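Local coordinates for protein oligogalacturonate lyase (Vibrio parahaemolyticus RIMD 2210633, PDB 3C5M) that probably cleaves oligogalacturonides by a lyase reaction, using a seven-bladed beta-propeller that carries a bound manganese ion, at residues A[142-147]-A[166-171]; A[320-325]-A[336-341]. One frame throughout, in Å; residues are numbered along the deposited sequence.

Contact 1. Residues A[142-147]-A[166-171]; sequences IEILKR and PTCRLI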
loop_
_atom_site.group_PDB
_atom_site.type_symbol
_atom_site.label_atom_id
_atom_site.label_comp_id
_atom_site.label_asym_id
_atom_site.label_seq_id
_atom_site.Cartn_x
_atom_site.Cartn_y
_atom_site.Cartn_z
ATOM N N ILE A 142 12.940 6.311 0.858
ATOM C CA ILE A 142 13.818 6.785 1.924
ATOM C C ILE A 142 14.862 5.714 2.285
ATOM O O ILE A 142 14.705 4.532 1.951
ATOM C CB ILE A 142 13.081 7.214 3.227
ATOM C CG1 ILE A 142 13.002 6.049 4.191
ATOM C CG2 ILE A 142 11.695 7.742 2.939
ATOM C CD1 ILE A 142 12.923 6.508 5.625
ATOM N N GLU A 143 15.950 6.135 2.927
ATOM C CA GLU A 143 17.004 5.210 3.331
ATOM C C GLU A 143 17.524 5.669 4.680
ATOM O O GLU A 143 17.434 6.841 5.021
ATOM C CB GLU A 143 18.143 5.172 2.304
ATOM C CG GLU A 143 17.683 5.011 0.850
ATOM C CD GLU A 143 18.840 4.873 -0.165
ATOM O OE1 GLU A 143 19.736 5.752 -0.198
ATOM O OE2 GLU A 143 18.842 3.889 -0.943
ATOM N N ILE A 144 18.047 4.720 5.446
ATOM C CA ILE A 144 18.565 4.957 6.784
ATOM C C ILE A 144 20.052 4.653 6.815
ATOM O O ILE A 144 20.487 3.633 6.286
ATOM C CB ILE A 144 17.843 4.043 7.771
ATOM C CG1 ILE A 144 16.348 4.358 7.723
ATOM C CG2 ILE A 144 18.412 4.202 9.169
ATOM C CD1 ILE A 144 15.488 3.395 8.500
ATOM N N LEU A 145 20.844 5.527 7.424
ATOM C CA LEU A 145 22.281 5.288 7.482
ATOM C C LEU A 145 22.549 3.937 8.170
ATOM O O LEU A 145 22.149 3.735 9.313
ATOM C CB LEU A 145 22.954 6.417 8.250
ATOM C CG LEU A 145 24.319 6.849 7.722
ATOM C CD1 LEU A 145 24.856 7.885 8.677
ATOM C CD2 LEU A 145 25.286 5.665 7.612
ATOM N N LYS A 146 23.222 3.019 7.478
ATOM C CA LYS A 146 23.510 1.697 8.034
ATOM C C LYS A 146 23.943 1.685 9.484
ATOM O O LYS A 146 23.451 0.881 10.266
ATOM C CB LYS A 146 24.567 0.970 7.210
ATOM C CG LYS A 146 24.001 0.129 6.098
ATOM C CD LYS A 146 25.062 -0.805 5.555
ATOM C CE LYS A 146 24.513 -1.678 4.443
ATOM N NZ LYS A 146 25.589 -2.570 3.946
ATOM N N ARG A 147 24.867 2.569 9.840
ATOM C CA ARG A 147 25.361 2.648 11.212
ATOM C C ARG A 147 24.237 2.904 12.221
ATOM O O ARG A 147 24.268 2.380 13.335
ATOM C CB ARG A 147 26.405 3.755 11.326
ATOM C CG ARG A 147 27.552 3.628 10.338
ATOM C CD ARG A 147 28.632 4.671 10.612
ATOM N NE ARG A 147 28.048 5.976 10.913
ATOM C CZ ARG A 147 27.781 6.414 12.140
ATOM N NH1 ARG A 147 28.056 5.653 13.193
ATOM N NH2 ARG A 147 27.226 7.608 12.311
ATOM N N PRO A 166 17.851 8.380 14.401
ATOM C CA PRO A 166 18.664 7.904 13.284
ATOM C C PRO A 166 18.603 8.872 12.114
ATOM O O PRO A 166 17.566 9.495 11.880
ATOM C CB PRO A 166 18.019 6.569 12.950
ATOM C CG PRO A 166 16.568 6.887 13.156
ATOM C CD PRO A 166 16.580 7.638 14.468
ATOM N N THR A 167 19.710 8.998 11.391
ATOM C CA THR A 167 19.780 9.881 10.242
ATOM C C THR A 167 19.217 9.168 9.016
ATOM O O THR A 167 19.754 8.150 8.563
ATOM C CB THR A 167 21.240 10.324 9.978
ATOM O OG1 THR A 167 21.362 10.834 8.644
ATOM C CG2 THR A 167 22.183 9.161 10.147
ATOM N N CYS A 168 18.119 9.712 8.500
ATOM C CA CYS A 168 17.428 9.167 7.338
ATOM C C CYS A 168 17.352 10.208 6.239
ATOM O O CYS A 168 17.329 11.405 6.506
ATOM C CB CYS A 168 16.003 8.767 7.714
ATOM S SG CYS A 168 15.883 7.481 8.946
ATOM N N ARG A 169 17.295 9.753 4.998
ATOM C CA ARG A 169 17.201 10.677 3.888
ATOM C C ARG A 169 16.105 10.245 2.925
ATOM O O ARG A 169 15.907 9.059 2.678
ATOM C CB ARG A 169 18.532 10.754 3.141
ATOM C CG ARG A 169 18.950 9.445 2.492
ATOM C CD ARG A 169 20.241 9.618 1.723
ATOM N NE ARG A 169 20.619 8.415 0.989
ATOM C CZ ARG A 169 21.640 8.350 0.139
ATOM N NH1 ARG A 169 22.394 9.420 -0.088
ATOM N NH2 ARG A 169 21.902 7.214 -0.495
ATOM N N LEU A 170 15.399 11.234 2.394
ATOM C CA LEU A 170 14.331 11.020 1.437
ATOM C C LEU A 170 14.957 11.285 0.056
ATOM O O LEU A 170 15.184 12.437 -0.310
ATOM C CB LEU A 170 13.205 12.015 1.715
ATOM C CG LEU A 170 11.828 11.751 1.109
ATOM C CD1 LEU A 170 10.864 12.872 1.483
ATOM C CD2 LEU A 170 11.947 11.646 -0.388
ATOM N N ILE A 171 15.243 10.223 -0.702
ATOM C CA ILE A 171 15.870 10.368 -2.013
ATOM C C ILE A 171 14.923 10.230 -3.193
ATOM O O ILE A 171 13.806 9.741 -3.069
ATOM C CB ILE A 171 17.016 9.351 -2.222
ATOM C CG1 ILE A 171 16.457 7.930 -2.259
ATOM C CG2 ILE A 171 18.057 9.506 -1.124
ATOM C CD1 ILE A 171 17.500 6.851 -2.499
#

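Contact 2. Residues A[320-325]-A[336-341]; sequences PFLYVL and CKHSTS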
loop_
_atom_site.group_PDB
_atom_site.type_symbol
_atom_site.label_atom_id
_atom_site.label_comp_id
_atom_site.label_asym_id
_atom_site.label_seq_id
_atom_site.Cartn_x
_atom_site.Cartn_y
_atom_site.Cartn_z
ATOM N N PRO A 320 -14.973 -9.152 11.009
ATOM C CA PRO A 320 -14.342 -9.709 9.817
ATOM C C PRO A 320 -14.909 -9.129 8.519
ATOM O O PRO A 320 -14.803 -9.753 7.466
ATOM C CB PRO A 320 -14.661 -11.187 9.951
ATOM C CG PRO A 320 -16.108 -11.124 10.400
ATOM C CD PRO A 320 -16.057 -10.034 11.479
ATOM N N PHE A 321 -15.505 -7.945 8.577
ATOM C CA PHE A 321 -16.102 -7.371 7.370
ATOM C C PHE A 321 -15.304 -6.295 6.640
ATOM O O PHE A 321 -14.508 -5.555 7.230
ATOM C CB PHE A 321 -17.495 -6.795 7.671
ATOM C CG PHE A 321 -18.534 -7.833 7.972
ATOM C CD1 PHE A 321 -18.819 -8.191 9.287
ATOM C CD2 PHE A 321 -19.225 -8.458 6.936
ATOM C CE1 PHE A 321 -19.780 -9.151 9.570
ATOM C CE2 PHE A 321 -20.185 -9.419 7.197
ATOM C CZ PHE A 321 -20.468 -9.770 8.521
ATOM N N LEU A 322 -15.537 -6.226 5.333
ATOM C CA LEU A 322 -14.919 -5.226 4.484
ATOM C C LEU A 322 -15.954 -4.119 4.370
ATOM O O LEU A 322 -17.145 -4.391 4.238
ATOM C CB LEU A 322 -14.622 -5.800 3.101
ATOM C CG LEU A 322 -13.306 -6.569 2.971
ATOM C CD1 LEU A 322 -13.188 -7.174 1.574
ATOM C CD2 LEU A 322 -12.147 -5.627 3.267
ATOM N N TYR A 323 -15.513 -2.871 4.419
ATOM C CA TYR A 323 -16.455 -1.772 4.338
ATOM C C TYR A 323 -16.320 -0.919 3.090
ATOM O O TYR A 323 -15.214 -0.650 2.625
ATOM C CB TYR A 323 -16.311 -0.887 5.569
ATOM C CG TYR A 323 -16.810 -1.522 6.841
ATOM C CD1 TYR A 323 -18.076 -1.207 7.349
ATOM C CD2 TYR A 323 -16.014 -2.422 7.553
ATOM C CE1 TYR A 323 -18.534 -1.767 8.536
ATOM C CE2 TYR A 323 -16.461 -2.989 8.741
ATOM C CZ TYR A 323 -17.722 -2.656 9.228
ATOM O OH TYR A 323 -18.184 -3.206 10.402
ATOM N N VAL A 324 -17.453 -0.509 2.537
ATOM C CA VAL A 324 -17.433 0.359 1.372
ATOM C C VAL A 324 -18.115 1.669 1.767
ATOM O O VAL A 324 -19.344 1.787 1.763
ATOM C CB VAL A 324 -18.143 -0.280 0.170
ATOM C CG1 VAL A 324 -18.260 0.721 -0.947
ATOM C CG2 VAL A 324 -17.359 -1.483 -0.310
ATOM N N LEU A 325 -17.294 2.645 2.139
ATOM C CA LEU A 325 -17.782 3.948 2.544
ATOM C C LEU A 325 -18.149 4.803 1.340
ATOM O O LEU A 325 -17.512 4.742 0.292
ATOM C CB LEU A 325 -16.730 4.673 3.387
ATOM C CG LEU A 325 -16.322 4.035 4.720
ATOM C CD1 LEU A 325 -15.576 2.743 4.456
ATOM C CD2 LEU A 325 -15.438 4.994 5.516
ATOM N N CYS A 336 -18.810 -7.355 2.030
ATOM C CA CYS A 336 -18.853 -8.789 2.165
ATOM C C CYS A 336 -17.988 -9.058 3.361
ATOM O O CYS A 336 -17.711 -8.156 4.153
ATOM C CB CYS A 336 -18.289 -9.489 0.925
ATOM S SG CYS A 336 -16.516 -9.282 0.692
ATOM N N LYS A 337 -17.539 -10.293 3.480
ATOM C CA LYS A 337 -16.733 -10.672 4.617
ATOM C C LYS A 337 -15.386 -11.213 4.153
ATOM O O LYS A 337 -15.330 -11.993 3.215
ATOM C CB LYS A 337 -17.527 -11.712 5.417
ATOM C CG LYS A 337 -17.022 -11.991 6.804
ATOM C CD LYS A 337 -18.096 -12.630 7.693
ATOM C CE LYS A 337 -18.564 -14.002 7.192
ATOM N NZ LYS A 337 -19.577 -13.902 6.099
ATOM N N HIS A 338 -14.302 -10.770 4.790
ATOM C CA HIS A 338 -12.967 -11.247 4.436
ATOM C C HIS A 338 -12.511 -12.334 5.402
ATOM O O HIS A 338 -11.724 -13.199 5.038
ATOM C CB HIS A 338 -11.942 -10.087 4.398
ATOM C CG HIS A 338 -11.684 -9.437 5.725
ATOM N ND1 HIS A 338 -11.036 -10.079 6.762
ATOM C CD2 HIS A 338 -11.975 -8.194 6.178
ATOM C CE1 HIS A 338 -10.941 -9.257 7.795
ATOM N NE2 HIS A 338 -11.503 -8.106 7.467
ATOM N N SER A 339 -13.018 -12.285 6.632
ATOM C CA SER A 339 -12.692 -13.280 7.660
ATOM C C SER A 339 -11.243 -13.729 7.618
ATOM O O SER A 339 -10.957 -14.895 7.354
ATOM C CB SER A 339 -13.588 -14.519 7.514
ATOM O OG SER A 339 -14.955 -14.208 7.734
ATOM N N THR A 340 -10.325 -12.814 7.890
ATOM C CA THR A 340 -8.924 -13.177 7.863
ATOM C C THR A 340 -8.394 -13.351 9.282
ATOM O O THR A 340 -8.836 -12.671 10.206
ATOM C CB THR A 340 -8.085 -12.102 7.127
ATOM O OG1 THR A 340 -6.748 -12.580 6.932
ATOM C CG2 THR A 340 -8.035 -10.811 7.939
ATOM N N SER A 341 -7.462 -14.283 9.445
ATOM C CA SER A 341 -6.826 -14.554 10.733
ATOM C C SER A 341 -5.564 -13.726 10.700
ATOM O O SER A 341 -4.559 -14.174 10.155
ATOM C CB SER A 341 -6.411 -16.019 10.819
ATOM O OG SER A 341 -5.353 -16.289 9.894
#

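Contact 1. Residues A[142-147]-A[166-171]
Glu143 and Arg169 pair across the two central strands of a four-stranded propeller blade, 138-145 and 168-174, and show how an antiparallel blade can bury charge on one face and apolar side chains on the other. The backbones set the spacing: Glu143 and Arg169 form a hydrogen-bonded pair, with Glu143 N to Arg169 O and Arg169 N to Glu143 O both 2.9 Å. On their face the two side chains lie alongside one another and point the same way. Arg169 begins with CG between its backbone N and carbonyl carbon (chi1 64°) and then runs extended to NE, which brings the guanidinium level with the carboxylate; the two planes are only 16° apart. Glu143 OE1 sits at the guanidinium edge and accepts a hydrogen bond from Arg169 NH2 at 2.6 Å, part of a salt bridge, with a weak second bond from NE. The other carboxylate oxygen, OE2, is bonded to Tyr118 OH, and Trp124 makes a cation-pi contact with Arg169, so this buried ion pair is held from outside the two strands too. Ile171 crosses Glu143 at about a right angle, placing its CD1 against the carboxylate carbon. The opposite face is apolar and also buried: Cys168 SG rests against Ile144 CG1, and Ile142 CG2 lies 4.4 Å from Leu170 CG, while Leu190 of the strand 190-196 covers Ile142 and Cys168. At one end, where the partly exposed Leu145 and Thr167 meet, the packing gives way to solvent. Even here a straight backbone bond, Leu145 N to Thr167 O at 3.1 Å, keeps the strands joined, and beside it Leu145 CD1 meets the methyl CG2 of Thr167.

Contact 2. Residues A[320-325]-A[336-341]
The beta hairpin of strands 321-326 and 334-337 supplies the last two strands of a propeller blade, and at its open end Phe321 pairs with Lys337 as an antiparallel non-hydrogen-bonded pair. Lys337 leaves its backbone with CG anti to N (chi1 -166°) and runs on extended to CD, which lies over one face of the Phe321 ring, a CH-pi contact 4.1 Å from the centroid. Pro320 runs alongside the same lysine, its CG 3.7 Å from Lys337 CD. Next along the strand, Leu322 N donates to Cys336 O at 3.1 Å, and Leu322 CD1 touches Cys336 SG. Beyond Lys337 the chain leaves the strand and wraps round the carbonyl of Pro320, which accepts two bonds: from His338 N at 2.9 Å and, on a lone pair, from Ser339 N at 3.2 Å. His338 CG lies between its backbone N and carbonyl carbon (chi1 65°), which folds the imidazole back beneath that same carbonyl. Its NE2 is hydrogen-bonded to Gly301 O, and ND1 accepts a weak bond from Thr340 N; together they would limit rotation of the ring. Leu322 CG meets its edge, and Pro320 O stands 3.4 Å above the centre of its face.

In the fold
The two contacts belong to different blades on opposite sides of the chain's centre, with centres 36 Å apart and nearest atoms about 27 Å apart. Contact 1 comes first along the chain and joins the two middle strands of the sheet 124-132, 138-145, 168-174 and 180-186; contact 2 follows, joining the last two strands of the sheet that starts with 285-290. Both repeat the antiparallel pairing from which every blade is built. Contact 1 is packing within a blade, away from the metal, whereas contact 2 lies near the metal site without supplying a ligand: the side chain of His338 is about 11 Å from the manganese ion and about 8 Å from that of its ligand His287.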